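Local atomic coordinates of N-glycosylase/DNA lyase (Methanocaldococcus jannaschii, PDB entry 3FHF), a protein that belongs to the 8-oxoguanine DNA glycosylase family of the helix-hairpin-helix clan and has a fold of helices and connecting loops without beta strands. Residues 121-126 against 133-138; 158-163 against 206-211. One frame throughout, in Å; residues are numbered along the deposited sequence.

In the fold
Contact 1 is mostly buried and contact 2 lies at the surface, on the opposite side of the chain's centre; their own centres are 23 Å apart. Contact 1 joins two helices adjacent in sequence, 119-129 and 135-144, the arms of a helix-hairpin-helix unit, through apolar and aliphatic-to-ring packing, with no hydrogen bond between its segments. Contact 2 joins helices distant in the chain, 155-163 and the C-terminal 197-209, by a single salt bridge that buries far less surface. The two contacts share no helix and do not touch, but they run in series: helix 155-163 of contact 2 is the next helix after 135-144 of contact 1.

Contact 1 of 2, residues 121-126 against 133-138; sequences VAREFL and IGYKEA
The Arg123 chain meets the CD2/CE2 side of Tyr135 obliquely, the two side chains crossing at about a right angle, with CD of Arg123 3.7 Å from CD2 of Tyr135 and the guanidinium plane tilted 57° from the ring. Beside this crossing, the methyl of Ala138 fills the groove between two residues one turn apart: its CB is 3.8 Å from CG of Arg123 and 3.9 Å from CB of Leu126. Ile133 extends the apolar line, its CG2 lying 4.2 Å from Leu126 CB, and the OH end of Tyr135 runs alongside CG of Glu124. With CG anti to the backbone N (chi1 180°) and a bend at chi3 (59°), Arg123 presents its methylenes here and carries its charge onward to Glu183, NH1 pairing with that carboxylate and also with Ser139 OG. The hydroxyl of Tyr135 is hydrogen-bonded to Arg176. Behind the contact, Gly134 occupies the N-cap position of helix 135-144, and its backbone N donates to OE2 of Glu137, three residues on, at 2.8 Å. Helices 119-129 and 135-144, with the tight turn between them, form the helix-hairpin-helix motif of this clan. Helix 109-115 packs on Leu126 and Phe125, while helix 41-54 receives Ile133 and Lys136.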
ATOM      1  N   VAL A 121       8.884 -10.863   7.083  0.50 18.98           N
ATOM      2  CA  VAL A 121      10.147 -11.284   6.502  0.50 19.15           C
ATOM      3  C   VAL A 121      10.113 -11.097   4.988  0.50 19.26           C
ATOM      4  O   VAL A 121      11.125 -10.755   4.369  0.50 20.38           O
ATOM      5  CB  VAL A 121      10.436 -12.764   6.848  0.50 20.54           C
ATOM      6  CG1 VAL A 121      11.544 -13.301   5.979  0.50 21.89           C
ATOM      7  CG2 VAL A 121      10.818 -12.884   8.317  0.50 20.99           C
ATOM      8  N   ALA A 122       8.944 -11.308   4.393  1.00 17.43           N
ATOM      9  CA  ALA A 122       8.794 -11.161   2.946  1.00 16.16           C
ATOM     10  C   ALA A 122       9.017  -9.686   2.597  1.00 14.18           C
ATOM     11  O   ALA A 122       9.655  -9.355   1.593  1.00 12.82           O
ATOM     12  CB  ALA A 122       7.394 -11.600   2.508  1.00 15.11           C
ATOM     13  N   ARG A 123       8.495  -8.801   3.443  1.00 14.55           N
ATOM     14  CA  ARG A 123       8.649  -7.363   3.238  1.00 15.37           C
ATOM     15  C   ARG A 123      10.128  -6.993   3.182  1.00 16.86           C
ATOM     16  O   ARG A 123      10.546  -6.186   2.344  1.00 17.64           O
ATOM     17  CB  ARG A 123       7.972  -6.580   4.365  1.00 15.27           C
ATOM     18  CG  ARG A 123       8.105  -5.061   4.203  1.00 15.04           C
ATOM     19  CD  ARG A 123       7.119  -4.289   5.067  1.00 14.22           C
ATOM     20  NE  ARG A 123       7.272  -4.576   6.485  1.00 13.12           N
ATOM     21  CZ  ARG A 123       6.462  -4.117   7.431  1.00 13.71           C
ATOM     22  NH1 ARG A 123       5.435  -3.334   7.114  1.00 16.00           N
ATOM     23  NH2 ARG A 123       6.661  -4.462   8.695  1.00 14.38           N
ATOM     24  N   GLU A 124      10.914  -7.589   4.077  1.00 18.55           N
ATOM     25  CA  GLU A 124      12.355  -7.341   4.130  1.00 20.04           C
ATOM     26  C   GLU A 124      12.994  -7.680   2.786  1.00 17.77           C
ATOM     27  O   GLU A 124      13.868  -6.963   2.298  1.00 17.16           O
ATOM     28  CB  GLU A 124      13.015  -8.193   5.225  1.00 23.80           C
ATOM     29  CG  GLU A 124      12.672  -7.809   6.666  1.00 30.96           C
ATOM     30  CD  GLU A 124      13.296  -8.759   7.686  1.00 33.81           C
ATOM     31  OE1 GLU A 124      14.432  -9.215   7.449  1.00 35.22           O
ATOM     32  OE2 GLU A 124      12.660  -9.046   8.727  1.00 37.51           O
ATOM     33  N   PHE A 125      12.571  -8.791   2.190  1.00 16.87           N
ATOM     34  CA  PHE A 125      13.118  -9.187   0.900  1.00 15.70           C
ATOM     35  C   PHE A 125      12.744  -8.193  -0.196  1.00 16.64           C
ATOM     36  O   PHE A 125      13.577  -7.832  -1.038  1.00 17.41           O
ATOM     37  CB  PHE A 125      12.630 -10.582   0.504  1.00 17.18           C
ATOM     38  CG  PHE A 125      12.624 -10.809  -0.976  1.00 16.96           C
ATOM     39  CD1 PHE A 125      11.445 -10.684  -1.707  1.00 17.01           C
ATOM     40  CD2 PHE A 125      13.812 -11.072  -1.654  1.00 15.87           C
ATOM     41  CE1 PHE A 125      11.445 -10.814  -3.096  1.00 18.90           C
ATOM     42  CE2 PHE A 125      13.825 -11.203  -3.039  1.00 18.05           C
ATOM     43  CZ  PHE A 125      12.638 -11.072  -3.766  1.00 17.86           C
ATOM     44  N   LEU A 126      11.488  -7.758  -0.193  1.00 15.62           N
ATOM     45  CA  LEU A 126      11.014  -6.817  -1.202  1.00 16.04           C
ATOM     46  C   LEU A 126      11.805  -5.515  -1.155  1.00 16.02           C
ATOM     47  O   LEU A 126      12.264  -5.010  -2.186  1.00 16.58           O
ATOM     48  CB  LEU A 126       9.516  -6.536  -1.007  1.00 13.61           C
ATOM     49  CG  LEU A 126       8.582  -7.730  -1.258  1.00 14.29           C
ATOM     50  CD1 LEU A 126       7.175  -7.395  -0.762  1.00 14.25           C
ATOM     51  CD2 LEU A 126       8.567  -8.068  -2.749  1.00 10.67           C
ATOM     52  N   ILE A 133      11.248  -0.035  -4.558  1.00 18.83           N
ATOM     53  CA  ILE A 133      10.365  -0.531  -3.505  1.00 19.40           C
ATOM     54  C   ILE A 133      10.934  -0.269  -2.117  1.00 19.58           C
ATOM     55  O   ILE A 133      11.905  -0.909  -1.722  1.00 21.56           O
ATOM     56  CB  ILE A 133      10.141  -2.061  -3.609  1.00 17.65           C
ATOM     57  CG1 ILE A 133       9.469  -2.423  -4.934  1.00 14.99           C
ATOM     58  CG2 ILE A 133       9.301  -2.541  -2.417  1.00 16.76           C
ATOM     59  CD1 ILE A 133       8.020  -2.033  -5.028  1.00 18.80           C
ATOM     60  N   GLY A 134      10.324   0.661  -1.385  1.00 17.93           N
ATOM     61  CA  GLY A 134      10.754   0.952  -0.026  1.00 18.38           C
ATOM     62  C   GLY A 134       9.780   0.277   0.931  1.00 17.87           C
ATOM     63  O   GLY A 134       8.919  -0.494   0.482  1.00 17.22           O
ATOM     64  N   TYR A 135       9.881   0.552   2.231  1.00 16.39           N
ATOM     65  CA  TYR A 135       8.966  -0.083   3.179  1.00 16.75           C
ATOM     66  C   TYR A 135       7.503   0.260   2.926  1.00 16.60           C
ATOM     67  O   TYR A 135       6.621  -0.588   3.109  1.00 15.40           O
ATOM     68  CB  TYR A 135       9.339   0.242   4.633  1.00 17.15           C
ATOM     69  CG  TYR A 135      10.318  -0.760   5.207  1.00 21.89           C
ATOM     70  CD1 TYR A 135      11.688  -0.635   4.980  1.00 24.66           C
ATOM     71  CD2 TYR A 135       9.864  -1.897   5.879  1.00 23.52           C
ATOM     72  CE1 TYR A 135      12.585  -1.620   5.399  1.00 26.07           C
ATOM     73  CE2 TYR A 135      10.751  -2.892   6.299  1.00 26.93           C
ATOM     74  CZ  TYR A 135      12.107  -2.746   6.052  1.00 27.33           C
ATOM     75  OH  TYR A 135      12.981  -3.739   6.430  1.00 30.83           O
ATOM     76  N   LYS A 136       7.237   1.487   2.496  1.00 14.38           N
ATOM     77  CA  LYS A 136       5.859   1.883   2.223  1.00 15.43           C
ATOM     78  C   LYS A 136       5.307   1.117   1.025  1.00 14.79           C
ATOM     79  O   LYS A 136       4.191   0.597   1.087  1.00 13.39           O
ATOM     80  CB  LYS A 136       5.767   3.385   1.963  1.00 16.22           C
ATOM     81  CG  LYS A 136       4.344   3.915   1.727  1.00 20.48           C
ATOM     82  CD  LYS A 136       3.814   3.595   0.332  1.00 23.24           C
ATOM     83  CE  LYS A 136       2.506   4.321   0.054  1.00 25.25           C
ATOM     84  NZ  LYS A 136       1.939   3.938  -1.263  1.00 28.20           N
ATOM     85  N   GLU A 137       6.083   1.050  -0.058  1.00 13.63           N
ATOM     86  CA  GLU A 137       5.652   0.348  -1.263  1.00 15.19           C
ATOM     87  C   GLU A 137       5.493  -1.153  -1.064  1.00 15.18           C
ATOM     88  O   GLU A 137       4.576  -1.763  -1.619  1.00 13.26           O
ATOM     89  CB  GLU A 137       6.623   0.592  -2.419  1.00 17.61           C
ATOM     90  CG  GLU A 137       6.606   2.013  -2.953  1.00 23.76           C
ATOM     91  CD  GLU A 137       7.438   2.977  -2.121  1.00 25.14           C
ATOM     92  OE1 GLU A 137       7.336   4.197  -2.371  1.00 27.34           O
ATOM     93  OE2 GLU A 137       8.191   2.525  -1.231  1.00 21.65           O
ATOM     94  N   ALA A 138       6.394  -1.741  -0.282  1.00 12.21           N
ATOM     95  CA  ALA A 138       6.363  -3.167  -0.002  1.00 12.55           C
ATOM     96  C   ALA A 138       5.119  -3.509   0.817  1.00 14.12           C
ATOM     97  O   ALA A 138       4.454  -4.513   0.569  1.00 11.08           O
ATOM     98  CB  ALA A 138       7.625  -3.574   0.764  1.00 13.17           C
TER

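Contact 2 of 2, residues 158-163 against 206-211; sequences LRELYE and YLRTGK
Glu160 and Arg208 bridge a wide gap single-handedly: their CA atoms, the nearest pair across the segments, stand 10.3 Å apart, and no other residues meet between 158-163 and 206-211. Arg208 grips the carboxylate side-on with two nitrogens, NH2 reaching OE1 of Glu160 at 2.7 Å and NE reaching OE2 of Glu160 at 2.8 Å. Both bonds are nearly straight, and both oxygens lie close to the guanidinium plane. The carboxylate, however, is turned 58° from that plane, and each oxygen is approached from above the carboxylate rather than within it, so the paired bonds form without the two groups being coplanar. Glu160 is extended beyond CG, whereas the Arg208 chain bends at chi3 (-65°), turning its NE and NH2 edge to the acid. With one bond to each oxygen, the pairing probably restrains rotation of both groups. Arg208 also makes a cation-pi contact with Trp205, one turn earlier on its helix. In this all-helical fold the bridge ties helix 155-163 to the end of the last helix, 197-209, near the surface. That end is marked by Gly210, whose positive phi (79°) takes the chain out of the helix, and by an ST turn in which Thr209 OG1 accepts from Lys211 N at 3.2 Å. Thr209 OG1 also bonds to Trp205 O. On the other helix, Arg159 NH1 holds Glu163 OE2 at 2.8 Å in a salt bridge one turn long. Apolar side chains also pack each helix against others: Leu158 and Leu161 on Ile182 of helix 176-192, Leu207 on Leu10 and Leu17 of helix 5-18.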
ATOM      1  N   LEU A 158       1.389  10.399   8.060  1.00 18.18           N
ATOM      2  CA  LEU A 158       2.484  10.949   8.858  1.00 19.02           C
ATOM      3  C   LEU A 158       2.129  12.352   9.330  1.00 19.21           C
ATOM      4  O   LEU A 158       2.405  12.720  10.471  1.00 20.94           O
ATOM      5  CB  LEU A 158       3.799  10.966   8.064  1.00 19.12           C
ATOM      6  CG  LEU A 158       4.436   9.594   7.830  1.00 20.47           C
ATOM      7  CD1 LEU A 158       5.691   9.737   6.978  1.00 23.51           C
ATOM      8  CD2 LEU A 158       4.761   8.952   9.173  1.00 21.36           C
ATOM      9  N   ARG A 159       1.508  13.140   8.462  1.00 20.09           N
ATOM     10  CA  ARG A 159       1.118  14.483   8.856  1.00 20.45           C
ATOM     11  C   ARG A 159       0.028  14.437   9.921  1.00 20.27           C
ATOM     12  O   ARG A 159       0.051  15.218  10.872  1.00 18.61           O
ATOM     13  CB  ARG A 159       0.615  15.287   7.657  1.00 21.31           C
ATOM     14  CG  ARG A 159       0.029  16.640   8.052  1.00 24.51           C
ATOM     15  CD  ARG A 159      -0.181  17.538   6.848  1.00 27.11           C
ATOM     16  NE  ARG A 159       1.089  17.976   6.267  1.00 28.50           N
ATOM     17  CZ  ARG A 159       1.904  18.872   6.820  1.00 29.54           C
ATOM     18  NH1 ARG A 159       1.595  19.443   7.980  1.00 29.24           N
ATOM     19  NH2 ARG A 159       3.034  19.204   6.205  1.00 29.89           N
ATOM     20  N   GLU A 160      -0.928  13.526   9.763  1.00 18.67           N
ATOM     21  CA  GLU A 160      -2.015  13.419  10.728  1.00 19.31           C
ATOM     22  C   GLU A 160      -1.471  12.974  12.078  1.00 19.19           C
ATOM     23  O   GLU A 160      -1.863  13.513  13.113  1.00 20.60           O
ATOM     24  CB  GLU A 160      -3.094  12.454  10.206  1.00 21.08           C
ATOM     25  CG  GLU A 160      -3.573  12.836   8.805  1.00 26.09           C
ATOM     26  CD  GLU A 160      -4.703  11.968   8.272  1.00 28.70           C
ATOM     27  OE1 GLU A 160      -4.737  10.757   8.571  1.00 29.12           O
ATOM     28  OE2 GLU A 160      -5.551  12.507   7.529  1.00 32.18           O
ATOM     29  N   LEU A 161      -0.550  12.010  12.063  1.00 19.45           N
ATOM     30  CA  LEU A 161       0.062  11.509  13.293  1.00 18.43           C
ATOM     31  C   LEU A 161       0.839  12.621  14.001  1.00 20.88           C
ATOM     32  O   LEU A 161       0.762  12.771  15.222  1.00 21.78           O
ATOM     33  CB  LEU A 161       1.002  10.337  12.981  1.00 15.96           C
ATOM     34  CG  LEU A 161       0.340   8.989  12.632  1.00 16.04           C
ATOM     35  CD1 LEU A 161       1.369   8.024  12.083  1.00 15.36           C
ATOM     36  CD2 LEU A 161      -0.320   8.403  13.870  1.00 17.27           C
ATOM     37  N   TYR A 162       1.592  13.395  13.229  1.00 20.58           N
ATOM     38  CA  TYR A 162       2.383  14.489  13.782  1.00 21.60           C
ATOM     39  C   TYR A 162       1.498  15.584  14.366  1.00 21.07           C
ATOM     40  O   TYR A 162       1.720  16.046  15.482  1.00 19.82           O
ATOM     41  CB  TYR A 162       3.278  15.084  12.689  1.00 23.75           C
ATOM     42  CG  TYR A 162       3.792  16.478  12.991  1.00 27.38           C
ATOM     43  CD1 TYR A 162       4.698  16.704  14.024  1.00 26.34           C
ATOM     44  CD2 TYR A 162       3.370  17.572  12.232  1.00 30.27           C
ATOM     45  CE1 TYR A 162       5.177  17.986  14.295  1.00 30.75           C
ATOM     46  CE2 TYR A 162       3.844  18.863  12.492  1.00 32.86           C
ATOM     47  CZ  TYR A 162       4.746  19.060  13.523  1.00 32.44           C
ATOM     48  OH  TYR A 162       5.225  20.328  13.772  1.00 37.54           O
ATOM     49  N   GLU A 163       0.490  15.988  13.604  1.00 22.41           N
ATOM     50  CA  GLU A 163      -0.418  17.039  14.030  1.00 24.91           C
ATOM     51  C   GLU A 163      -1.222  16.681  15.273  1.00 25.29           C
ATOM     52  O   GLU A 163      -1.518  17.548  16.090  1.00 23.37           O
ATOM     53  CB  GLU A 163      -1.356  17.407  12.883  1.00 28.58           C
ATOM     54  CG  GLU A 163      -0.975  18.712  12.206  1.00 37.34           C
ATOM     55  CD  GLU A 163      -1.309  18.738  10.727  1.00 40.16           C
ATOM     56  OE1 GLU A 163      -2.464  18.413  10.366  1.00 41.43           O
ATOM     57  OE2 GLU A 163      -0.414  19.092   9.926  1.00 41.68           O
ATOM     58  N   TYR A 206     -10.914   6.534   3.875  1.00 11.08           N
ATOM     59  CA  TYR A 206     -12.304   6.907   3.671  1.00 12.63           C
ATOM     60  C   TYR A 206     -12.650   8.167   4.452  1.00 13.32           C
ATOM     61  O   TYR A 206     -13.388   9.020   3.959  1.00 14.21           O
ATOM     62  CB  TYR A 206     -13.249   5.781   4.075  1.00 13.18           C
ATOM     63  CG  TYR A 206     -14.691   6.204   3.992  1.00 13.25           C
ATOM     64  CD1 TYR A 206     -15.359   6.697   5.110  1.00 16.95           C
ATOM     65  CD2 TYR A 206     -15.375   6.164   2.780  1.00 17.04           C
ATOM     66  CE1 TYR A 206     -16.677   7.142   5.021  1.00 16.53           C
ATOM     67  CE2 TYR A 206     -16.684   6.606   2.681  1.00 17.54           C
ATOM     68  CZ  TYR A 206     -17.328   7.093   3.804  1.00 17.82           C
ATOM     69  OH  TYR A 206     -18.621   7.544   3.701  1.00 22.21           O
ATOM     70  N   LEU A 207     -12.115   8.282   5.663  1.00 12.87           N
ATOM     71  CA  LEU A 207     -12.356   9.460   6.493  1.00 15.37           C
ATOM     72  C   LEU A 207     -11.747  10.702   5.854  1.00 15.89           C
ATOM     73  O   LEU A 207     -12.253  11.806   6.016  1.00 17.68           O
ATOM     74  CB  LEU A 207     -11.744   9.274   7.881  1.00 14.40           C
ATOM     75  CG  LEU A 207     -12.525   8.393   8.856  1.00 16.90           C
ATOM     76  CD1 LEU A 207     -11.672   8.097  10.087  1.00 18.29           C
ATOM     77  CD2 LEU A 207     -13.809   9.101   9.244  1.00 15.71           C
ATOM     78  N   ARG A 208     -10.662  10.508   5.116  1.00 15.07           N
ATOM     79  CA  ARG A 208      -9.963  11.606   4.469  1.00 15.09           C
ATOM     80  C   ARG A 208     -10.535  12.003   3.104  1.00 15.11           C
ATOM     81  O   ARG A 208     -10.510  13.175   2.730  1.00 15.08           O
ATOM     82  CB  ARG A 208      -8.485  11.222   4.307  1.00 16.53           C
ATOM     83  CG  ARG A 208      -7.539  12.368   3.993  1.00 16.53           C
ATOM     84  CD  ARG A 208      -6.117  11.831   3.772  1.00 17.68           C
ATOM     85  NE  ARG A 208      -5.541  11.245   4.985  1.00 19.22           N
ATOM     86  CZ  ARG A 208      -4.900  10.081   5.027  1.00 19.07           C
ATOM     87  NH1 ARG A 208      -4.747   9.356   3.924  1.00 20.59           N
ATOM     88  NH2 ARG A 208      -4.395   9.644   6.172  1.00 16.49           N
ATOM     89  N   THR A 209     -11.076  11.039   2.370  1.00 14.65           N
ATOM     90  CA  THR A 209     -11.571  11.319   1.034  1.00 14.34           C
ATOM     91  C   THR A 209     -12.994  10.881   0.706  1.00 15.05           C
ATOM     92  O   THR A 209     -13.559  11.326  -0.292  1.00 16.72           O
ATOM     93  CB  THR A 209     -10.652  10.674  -0.009  1.00 17.67           C
ATOM     94  OG1 THR A 209     -10.739   9.247   0.107  1.00 18.08           O
ATOM     95  CG2 THR A 209      -9.194  11.120   0.207  1.00 13.10           C
ATOM     96  N   GLY A 210     -13.569  10.005   1.517  1.00 14.20           N
ATOM     97  CA  GLY A 210     -14.914   9.541   1.230  1.00 14.01           C
ATOM     98  C   GLY A 210     -14.898   8.478   0.147  1.00 14.37           C
ATOM     99  O   GLY A 210     -15.945   8.071  -0.356  1.00 15.40           O
ATOM    100  N   LYS A 211     -13.707   8.022  -0.220  1.00 14.02           N
ATOM    101  CA  LYS A 211     -13.589   6.995  -1.248  1.00 16.61           C
ATOM    102  C   LYS A 211     -12.887   5.747  -0.727  1.00 15.80           C
ATOM    103  O   LYS A 211     -12.195   5.793   0.284  1.00 14.93           O
ATOM    104  CB  LYS A 211     -12.823   7.539  -2.459  1.00 17.60           C
ATOM    105  CG  LYS A 211     -13.420   8.815  -3.014  1.00 21.95           C
ATOM    106  CD  LYS A 211     -13.056   9.037  -4.471  1.00 27.40           C
ATOM    107  CE  LYS A 211     -11.570   9.225  -4.691  1.00 30.90           C
ATOM    108  NZ  LYS A 211     -11.301   9.560  -6.130  1.00 30.49           N
TER